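Local coordinates for protein isatin hydrolase (Ralstonia solanacearum, PDB 5NMP) that hydrolyses isatin, opening its five-membered lactam ring, in a reaction that depends on a bound manganese ion, at residues Glu180-Glu183 with Trp184-Glu188; Trp125-Thr128 with Val129-Gln133; Asp99-Ala102 with Pro103-Val107; Tyr207-Leu211 with Ala212-His216. One frame throughout, in Å; residues are numbered along the deposited sequence.

Interaction 1 of 4, residues Glu180-Glu183 with Trp184-Glu188; sequences EAVE and WLIGE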
# COMPACT_ATOMS: atom_id res chain seq x y z
N GLU A 180 24.47 5.62 -19.39
CA GLU A 180 24.00 6.63 -20.33
C GLU A 180 22.47 6.65 -20.40
O GLU A 180 21.87 7.72 -20.50
CB GLU A 180 24.59 6.41 -21.72
CG GLU A 180 26.11 6.63 -21.81
CD GLU A 180 26.92 5.47 -21.25
OE1 GLU A 180 26.32 4.47 -20.77
OE2 GLU A 180 28.17 5.54 -21.29
N ALA A 181 21.86 5.47 -20.35
CA ALA A 181 20.40 5.37 -20.38
C ALA A 181 19.79 6.00 -19.13
O ALA A 181 18.79 6.72 -19.21
CB ALA A 181 19.97 3.92 -20.52
N VAL A 182 20.38 5.70 -17.98
CA VAL A 182 19.93 6.28 -16.72
C VAL A 182 20.06 7.81 -16.76
O VAL A 182 19.15 8.53 -16.37
CB VAL A 182 20.72 5.71 -15.53
CG1 VAL A 182 20.31 6.41 -14.23
CG2 VAL A 182 20.49 4.21 -15.41
N GLU A 183 21.20 8.29 -17.26
CA GLU A 183 21.43 9.73 -17.39
C GLU A 183 20.42 10.38 -18.33
O GLU A 183 19.93 11.48 -18.07
CB GLU A 183 22.86 10.00 -17.89
CG GLU A 183 23.93 9.71 -16.85
CD GLU A 183 25.34 9.83 -17.42
OE1 GLU A 183 25.50 9.86 -18.66
OE2 GLU A 183 26.30 9.88 -16.61
N TRP A 184 20.11 9.70 -19.43
CA TRP A 184 19.16 10.20 -20.42
C TRP A 184 17.74 10.28 -19.85
O TRP A 184 17.05 11.29 -20.02
CB TRP A 184 19.19 9.32 -21.67
CG TRP A 184 18.36 9.83 -22.81
CD1 TRP A 184 18.70 10.80 -23.71
CD2 TRP A 184 17.06 9.37 -23.20
NE1 TRP A 184 17.69 10.98 -24.62
CE2 TRP A 184 16.67 10.12 -24.33
CE3 TRP A 184 16.18 8.40 -22.70
CZ2 TRP A 184 15.44 9.93 -24.97
CZ3 TRP A 184 14.96 8.22 -23.33
CH2 TRP A 184 14.61 8.98 -24.46
N LEU A 185 17.32 9.22 -19.18
CA LEU A 185 15.99 9.17 -18.57
C LEU A 185 15.79 10.28 -17.54
O LEU A 185 14.71 10.87 -17.46
CB LEU A 185 15.76 7.81 -17.90
CG LEU A 185 15.46 6.64 -18.84
CD1 LEU A 185 15.21 5.37 -18.05
CD2 LEU A 185 14.27 6.96 -19.73
N ILE A 186 16.83 10.57 -16.77
CA ILE A 186 16.74 11.61 -15.75
C ILE A 186 16.85 13.00 -16.35
O ILE A 186 16.00 13.86 -16.13
CB ILE A 186 17.82 11.44 -14.67
CG1 ILE A 186 17.62 10.12 -13.92
CG2 ILE A 186 17.80 12.60 -13.70
CD1 ILE A 186 18.73 9.79 -12.94
N GLY A 187 17.91 13.22 -17.13
CA GLY A 187 18.23 14.54 -17.65
C GLY A 187 17.45 15.02 -18.85
O GLY A 187 17.17 16.21 -18.98
N GLU A 188 17.10 14.10 -19.75
CA GLU A 188 16.41 14.49 -20.98
C GLU A 188 14.91 14.21 -20.95
O GLU A 188 14.17 14.72 -21.79
CB GLU A 188 17.05 13.78 -22.18
CG GLU A 188 18.45 14.26 -22.51
CD GLU A 188 18.48 15.72 -22.92
OE1 GLU A 188 17.71 16.10 -23.84
OE2 GLU A 188 19.27 16.49 -22.33

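Interaction 2 of 4, residues Trp125-Thr128 with Val129-Gln133; sequences WLLT and VDFLQ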
# COMPACT_ATOMS: atom_id res chain seq x y z
N TRP A 125 21.50 -8.61 -20.85
CA TRP A 125 21.11 -7.60 -21.83
C TRP A 125 20.99 -6.22 -21.20
O TRP A 125 20.46 -6.06 -20.10
CB TRP A 125 19.80 -8.00 -22.49
CG TRP A 125 19.42 -7.17 -23.67
CD1 TRP A 125 19.82 -7.35 -24.96
CD2 TRP A 125 18.56 -6.02 -23.68
NE1 TRP A 125 19.26 -6.39 -25.77
CE2 TRP A 125 18.48 -5.56 -25.00
CE3 TRP A 125 17.84 -5.35 -22.68
CZ2 TRP A 125 17.72 -4.45 -25.37
CZ3 TRP A 125 17.09 -4.25 -23.05
CH2 TRP A 125 17.04 -3.81 -24.38
N LEU A 126 21.49 -5.21 -21.91
CA LEU A 126 21.51 -3.85 -21.39
C LEU A 126 20.57 -2.93 -22.16
O LEU A 126 20.63 -2.84 -23.39
CB LEU A 126 22.94 -3.30 -21.43
CG LEU A 126 23.97 -4.08 -20.63
CD1 LEU A 126 25.35 -3.47 -20.78
CD2 LEU A 126 23.56 -4.14 -19.16
N LEU A 127 19.71 -2.24 -21.42
CA LEU A 127 18.83 -1.22 -21.98
C LEU A 127 19.65 0.01 -22.35
O LEU A 127 20.29 0.63 -21.50
CB LEU A 127 17.74 -0.85 -20.98
CG LEU A 127 16.72 0.21 -21.40
CD1 LEU A 127 15.95 -0.26 -22.62
CD2 LEU A 127 15.77 0.51 -20.26
N THR A 128 19.63 0.37 -23.63
CA THR A 128 20.45 1.47 -24.11
C THR A 128 19.62 2.68 -24.52
O THR A 128 18.40 2.58 -24.67
CB THR A 128 21.32 1.04 -25.31
OG1 THR A 128 20.47 0.66 -26.40
CG2 THR A 128 22.19 -0.14 -24.93
N VAL A 129 20.29 3.81 -24.70
CA VAL A 129 19.63 5.03 -25.16
C VAL A 129 19.05 4.82 -26.55
O VAL A 129 17.93 5.25 -26.84
CB VAL A 129 20.61 6.22 -25.18
CG1 VAL A 129 19.94 7.46 -25.75
CG2 VAL A 129 21.13 6.50 -23.78
N ASP A 130 19.80 4.13 -27.41
CA ASP A 130 19.35 3.82 -28.76
C ASP A 130 18.04 3.06 -28.74
O ASP A 130 17.12 3.36 -29.50
CB ASP A 130 20.42 3.02 -29.51
CG ASP A 130 21.70 3.81 -29.72
OD1 ASP A 130 22.01 4.67 -28.87
OD2 ASP A 130 22.39 3.57 -30.73
N PHE A 131 17.95 2.07 -27.85
CA PHE A 131 16.74 1.26 -27.73
C PHE A 131 15.57 2.11 -27.23
O PHE A 131 14.44 1.94 -27.70
CB PHE A 131 16.97 0.08 -26.80
CG PHE A 131 15.84 -0.92 -26.78
CD1 PHE A 131 14.79 -0.79 -25.89
CD2 PHE A 131 15.84 -1.99 -27.66
CE1 PHE A 131 13.75 -1.71 -25.87
CE2 PHE A 131 14.80 -2.92 -27.65
CZ PHE A 131 13.76 -2.78 -26.75
N LEU A 132 15.84 3.00 -26.29
CA LEU A 132 14.80 3.88 -25.76
C LEU A 132 14.29 4.86 -26.82
O LEU A 132 13.09 5.10 -26.92
CB LEU A 132 15.32 4.64 -24.54
CG LEU A 132 15.51 3.82 -23.26
CD1 LEU A 132 16.22 4.64 -22.20
CD2 LEU A 132 14.17 3.31 -22.74
N GLN A 133 15.21 5.41 -27.62
CA GLN A 133 14.83 6.37 -28.66
C GLN A 133 14.06 5.71 -29.79
O GLN A 133 13.24 6.35 -30.46
CB GLN A 133 16.08 7.07 -29.21
CG GLN A 133 16.68 8.09 -28.26
CD GLN A 133 17.93 8.75 -28.83
OE1 GLN A 133 18.67 8.15 -29.60
NE2 GLN A 133 18.16 10.00 -28.44

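Interaction 3 of 4, residues Asp99-Ala102 with Pro103-Val107; sequences DTIA and PENFV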
# COMPACT_ATOMS: atom_id res chain seq x y z
N ASP A 99 8.28 7.69 4.98
CA ASP A 99 7.36 8.38 5.87
C ASP A 99 7.35 9.89 5.65
O ASP A 99 6.49 10.59 6.18
CB ASP A 99 7.72 8.08 7.33
CG ASP A 99 9.12 8.52 7.69
OD1 ASP A 99 10.01 8.43 6.82
OD2 ASP A 99 9.34 8.96 8.85
N THR A 100 8.30 10.40 4.86
CA THR A 100 8.40 11.84 4.64
C THR A 100 8.27 12.27 3.18
O THR A 100 8.11 13.46 2.90
CB THR A 100 9.73 12.40 5.19
OG1 THR A 100 10.83 11.82 4.47
CG2 THR A 100 9.88 12.09 6.67
N ILE A 101 8.33 11.31 2.25
CA ILE A 101 8.10 11.62 0.84
C ILE A 101 6.71 12.20 0.65
O ILE A 101 5.74 11.67 1.21
CB ILE A 101 8.25 10.37 -0.06
CG1 ILE A 101 9.68 9.85 -0.06
CG2 ILE A 101 7.83 10.67 -1.49
CD1 ILE A 101 9.83 8.52 -0.75
N ALA A 102 6.60 13.28 -0.11
CA ALA A 102 5.31 13.90 -0.40
C ALA A 102 4.35 12.89 -1.02
O ALA A 102 4.66 12.29 -2.05
CB ALA A 102 5.48 15.09 -1.32
N PRO A 103 3.17 12.70 -0.39
CA PRO A 103 2.14 11.73 -0.77
C PRO A 103 1.74 11.80 -2.25
O PRO A 103 1.30 10.79 -2.81
CB PRO A 103 0.96 12.13 0.12
CG PRO A 103 1.59 12.72 1.32
CD PRO A 103 2.79 13.46 0.81
N GLU A 104 1.91 12.96 -2.86
CA GLU A 104 1.61 13.15 -4.28
C GLU A 104 2.42 12.22 -5.18
O GLU A 104 1.97 11.87 -6.27
CB GLU A 104 1.87 14.61 -4.69
CG GLU A 104 0.89 15.62 -4.11
CD GLU A 104 1.16 15.96 -2.65
OE1 GLU A 104 2.31 15.77 -2.19
OE2 GLU A 104 0.23 16.41 -1.95
N ASN A 105 3.60 11.81 -4.71
CA ASN A 105 4.49 10.98 -5.51
C ASN A 105 4.13 9.50 -5.50
O ASN A 105 4.79 8.68 -6.15
CB ASN A 105 5.94 11.14 -5.03
CG ASN A 105 6.42 12.57 -5.12
OD1 ASN A 105 6.59 13.11 -6.21
ND2 ASN A 105 6.64 13.18 -3.96
N PHE A 106 3.08 9.15 -4.75
CA PHE A 106 2.67 7.75 -4.65
C PHE A 106 1.70 7.38 -5.77
O PHE A 106 1.27 6.24 -5.89
CB PHE A 106 2.03 7.49 -3.28
CG PHE A 106 2.94 7.75 -2.12
CD1 PHE A 106 4.32 7.65 -2.26
CD2 PHE A 106 2.43 8.08 -0.88
CE1 PHE A 106 5.16 7.89 -1.19
CE2 PHE A 106 3.26 8.31 0.20
CZ PHE A 106 4.63 8.22 0.04
N VAL A 107 1.37 8.37 -6.59
CA VAL A 107 0.52 8.17 -7.76
C VAL A 107 1.15 8.85 -8.98
O VAL A 107 1.56 10.01 -8.90
CB VAL A 107 -0.92 8.70 -7.53
CG1 VAL A 107 -1.66 7.81 -6.54
CG2 VAL A 107 -0.89 10.14 -7.02

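Interaction 4 of 4, residues Tyr207-Leu211 with Ala212-His216; sequences YAWPL and AYPCH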
# COMPACT_ATOMS: atom_id res chain seq x y z
N TYR A 207 28.05 -3.86 -10.87
CA TYR A 207 28.81 -3.63 -9.65
C TYR A 207 30.27 -3.33 -9.99
O TYR A 207 31.01 -2.80 -9.16
CB TYR A 207 28.72 -4.84 -8.72
CG TYR A 207 29.54 -6.02 -9.21
CD1 TYR A 207 30.82 -6.26 -8.71
CD2 TYR A 207 29.05 -6.88 -10.18
CE1 TYR A 207 31.57 -7.33 -9.16
CE2 TYR A 207 29.79 -7.95 -10.64
CZ TYR A 207 31.05 -8.17 -10.13
OH TYR A 207 31.79 -9.24 -10.58
N ALA A 208 30.67 -3.69 -11.20
CA ALA A 208 32.06 -3.60 -11.62
C ALA A 208 32.30 -2.48 -12.64
O ALA A 208 33.42 -2.26 -13.07
CB ALA A 208 32.52 -4.93 -12.19
N TRP A 209 31.23 -1.78 -13.02
CA TRP A 209 31.35 -0.65 -13.93
C TRP A 209 32.07 0.50 -13.22
O TRP A 209 32.09 0.53 -11.99
CB TRP A 209 29.97 -0.20 -14.42
CG TRP A 209 29.23 -1.24 -15.20
CD1 TRP A 209 29.68 -2.48 -15.55
CD2 TRP A 209 27.90 -1.13 -15.71
NE1 TRP A 209 28.70 -3.15 -16.25
CE2 TRP A 209 27.60 -2.34 -16.37
CE3 TRP A 209 26.92 -0.13 -15.68
CZ2 TRP A 209 26.37 -2.58 -16.98
CZ3 TRP A 209 25.70 -0.36 -16.29
CH2 TRP A 209 25.44 -1.58 -16.94
N PRO A 210 32.66 1.44 -13.98
CA PRO A 210 33.35 2.59 -13.38
C PRO A 210 32.49 3.33 -12.36
O PRO A 210 32.98 3.71 -11.29
CB PRO A 210 33.66 3.49 -14.59
CG PRO A 210 32.86 2.93 -15.73
CD PRO A 210 32.75 1.47 -15.45
N LEU A 211 31.22 3.51 -12.68
CA LEU A 211 30.26 4.01 -11.70
C LEU A 211 29.31 2.88 -11.35
O LEU A 211 28.36 2.60 -12.08
CB LEU A 211 29.51 5.23 -12.24
CG LEU A 211 28.73 6.05 -11.21
CD1 LEU A 211 28.90 7.54 -11.48
CD2 LEU A 211 27.26 5.68 -11.23
N ALA A 212 29.57 2.22 -10.22
CA ALA A 212 28.84 1.02 -9.82
C ALA A 212 27.37 1.30 -9.54
O ALA A 212 27.03 2.28 -8.87
CB ALA A 212 29.49 0.40 -8.60
N TYR A 213 26.50 0.41 -10.04
CA TYR A 213 25.05 0.52 -9.86
C TYR A 213 24.54 1.91 -10.23
O TYR A 213 24.04 2.63 -9.36
CB TYR A 213 24.66 0.19 -8.42
CG TYR A 213 24.85 -1.27 -8.06
CD1 TYR A 213 24.63 -2.27 -9.00
CD2 TYR A 213 25.25 -1.64 -6.79
CE1 TYR A 213 24.80 -3.60 -8.67
CE2 TYR A 213 25.42 -2.97 -6.45
CZ TYR A 213 25.19 -3.95 -7.40
OH TYR A 213 25.36 -5.27 -7.07
N PRO A 214 24.65 2.28 -11.51
CA PRO A 214 24.31 3.64 -11.94
C PRO A 214 22.86 4.04 -11.68
O PRO A 214 22.59 5.21 -11.40
CB PRO A 214 24.60 3.62 -13.45
CG PRO A 214 24.53 2.18 -13.83
CD PRO A 214 25.05 1.43 -12.64
N CYS A 215 21.94 3.08 -11.75
CA CYS A 215 20.52 3.39 -11.57
C CYS A 215 20.25 3.80 -10.12
O CYS A 215 19.65 4.84 -9.88
CB CYS A 215 19.64 2.21 -11.96
SG CYS A 215 17.88 2.62 -12.11
N HIS A 216 20.71 2.99 -9.17
CA HIS A 216 20.61 3.35 -7.76
C HIS A 216 21.29 4.68 -7.46
O HIS A 216 20.71 5.56 -6.82
CB HIS A 216 21.21 2.25 -6.88
CG HIS A 216 20.27 1.14 -6.56
ND1 HIS A 216 20.14 0.02 -7.36
CD2 HIS A 216 19.40 0.97 -5.53
CE1 HIS A 216 19.23 -0.79 -6.83
NE2 HIS A 216 18.77 -0.23 -5.73

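Interaction 1 of 4, residues Glu180-Glu183 with Trp184-Glu188
Val182 and Ile186 lie one turn apart on the same face of helix 179-187. Their side chains run side by side and point the same way. The meeting is between methyl groups, with Val182 CG1 3.9 Å from Ile186 CD1. Val182 sets CG1 anti to its own backbone N (chi1 176°). Ile186 puts CG1 beside its N and continues nearly straight to CD1 (chi2 174°). This carries the methyl back along the helix toward Val182. On the way, Ile186 CG1 lies beside Val182 O. That same oxygen accepts from Ile186 N at 3.1 Å. Leu185 treats the preceding turn in a similar way: its CG lies beside Ala181 O, while its N donates to that oxygen at 2.9 Å. Trp184 behaves differently. Its N donates to Glu180 O at 2.9 Å, but the indole swings away from the preceding turn. Glu183 extends from CB onward, and its carboxylate reaches back to Gln179, which donates to OE2. The bond from Gly187 N to Glu183 O, 2.8 Å, completes four successive i+4 bonds, so the helix is regular through this stretch. Apolar groups thus line two sides of the helix, while glutamates sit on the exposed part. The Val182 and Ile186 side packs on helix 214-221 at Leu218, with Met219 also touching Ile186. The Trp184 and Leu185 side packs on helix 129-139 at Leu132, with Glu136 also touching the indole. Helix 179-187 therefore lies between these two helices and contacts both.

Interaction 2 of 4, residues Trp125-Thr128 with Val129-Gln133
Trp125 and Phe131 meet because each swings its ring anti to its own backbone N, with chi1 of -170° and -171°. One ring sits just before strand 126-127 and the other in the first turn of helix 129-139. They form a T-shaped pair. The edge of the indole six-membered ring points at the face of the phenyl, with planes at 80° and centroids 5.1 Å apart. Trp125 CH2 stands over the centre of the Phe131 ring, 3.8 Å above its plane. Leu127 also turns its side chain anti to its N. Its CD1 then comes within 3.5 Å of Phe131 CD1. The two side chains cross at about a right angle, and the methyl meets the ring obliquely. The same methyl lies 4.0 Å from Leu132 CD2. Thr128 holds OG1 between its backbone N and carbonyl carbon. From there OG1 accepts from Phe131 N at 3.2 Å. Thr128 O accepts from Leu132 N at 3.1 Å. One residue therefore takes up two N-H groups of the first turn, one through its side chain and one through its carbonyl. Outside partners extend the cluster. Gln118 touches both Trp125 and Phe131, and Phe150 of strand 147-151 lies against Trp125 and Leu127. Val129 packs on Glu180 and Trp184 of helix 179-187. The arrangement is a classic helix start: Thr128 is the N-cap, and Leu127 and Leu132, the residue before the cap and the fourth residue of the helix, form a hydrophobic staple across it.

Interaction 3 of 4, residues Asp99-Ala102 with Pro103-Val107
Ala102 and Asn105 are the ends of a beta turn, residues 102-105, which runs into the short 3-10 segment 103-106. Ala102 and Ile101 are the residues of 99-102 that this segment buries most. Ala102 O is the acceptor that closes the turn. It takes the N-H of Asn105 at 2.9 Å, and Phe106 N bonds in the same i+3 manner to Pro103 O. The methyl of Ala102 lies beside Glu104 OE1, because the glutamate chain bends at chi2 (77°) and brings its carboxylate back over the turn. Ile101 offers its CG2 branch. That methyl packs 3.9 Å from Phe106 CE1 and 3.7 Å from Asn105 ND2. Isoleucine and asparagine cross at about a right angle. The turn leads straight into strand 107-114 of the main sheet. Ile101 and Asn105 both touch Tyr225 of strand 225-228, and Asn105 O accepts a hydrogen bond from His192 NE2. Val25 of the second subunit packs on Pro103, and Arg259 of that subunit on Phe106. The Ile101 side chain is about 12 Å from the bound manganese ion, and the turn supplies none of its ligands His76, His80 and Asp82. Ala102 O accepts from Asn105 a second time, through ND2 at 2.9 Å; this side-chain bond is clearly bent (130° at the hydrogen), with the oxygen lying 34° out of the amide plane.

Interaction 4 of 4, residues Tyr207-Leu211 with Ala212-His216
The backbone doubles back between Tyr207 and Tyr213, and Tyr213 takes a left-handed conformation (phi 50°, psi 65°) as N-cap of helix 214-221. Here Tyr213 lays one face of its ring under Tyr207, with Tyr207 CA 4.1 Å above the ring plane and offset toward the rim. Tyr207 CB meets the far end of the phenol, 3.8 Å from Tyr213 OH. The ring of Tyr207 itself leads away from this contact. Ala212 CB packs on Tyr207 O at 3.6 Å. Pro214 receives two neighbours. Trp209 CZ3 approaches Pro214 CG at 3.7 Å, the two side chains crossing at about a right angle. Leu211 CD2 reaches Pro214 CB at 4.0 Å. Outside the two segments, Asp202 accepts from Cys215 N and His216 ND1, and Ser206 bonds to the Tyr213 backbone. His216 NE2 bonds a succinic acid molecule, probably from the crystallisation liquor. The side chain of Tyr213 is about 5 Å from the bound succinic acid. No hydrogen bond joins 207-211 to 212-216, so the contact between them is mostly van der Waals packing of apolar groups, while Asp202 and Ser206 bond to residues at the helix start, beside the ligand, which may mark a pocket.

How the interactions relate
From the N terminus the order is interaction 3, 2, 1 and 4. Each joins adjoining segments, so each closes only a local turn; they run in series and none nests in or crosses another. Interaction 3 leads into strand 107-114 and stands apart, its nearest atoms about 13 Å from those of interactions 1 and 4. The other three form a connected group. Interaction 2 starts helix 129-139 and packs on interaction 1, with Leu127 O against Ala181 CB. Interaction 1, on helix 179-187, touches the start of helix 214-221 in interaction 4 through Val182. Leu126 against Trp209 links interactions 2 and 4 directly.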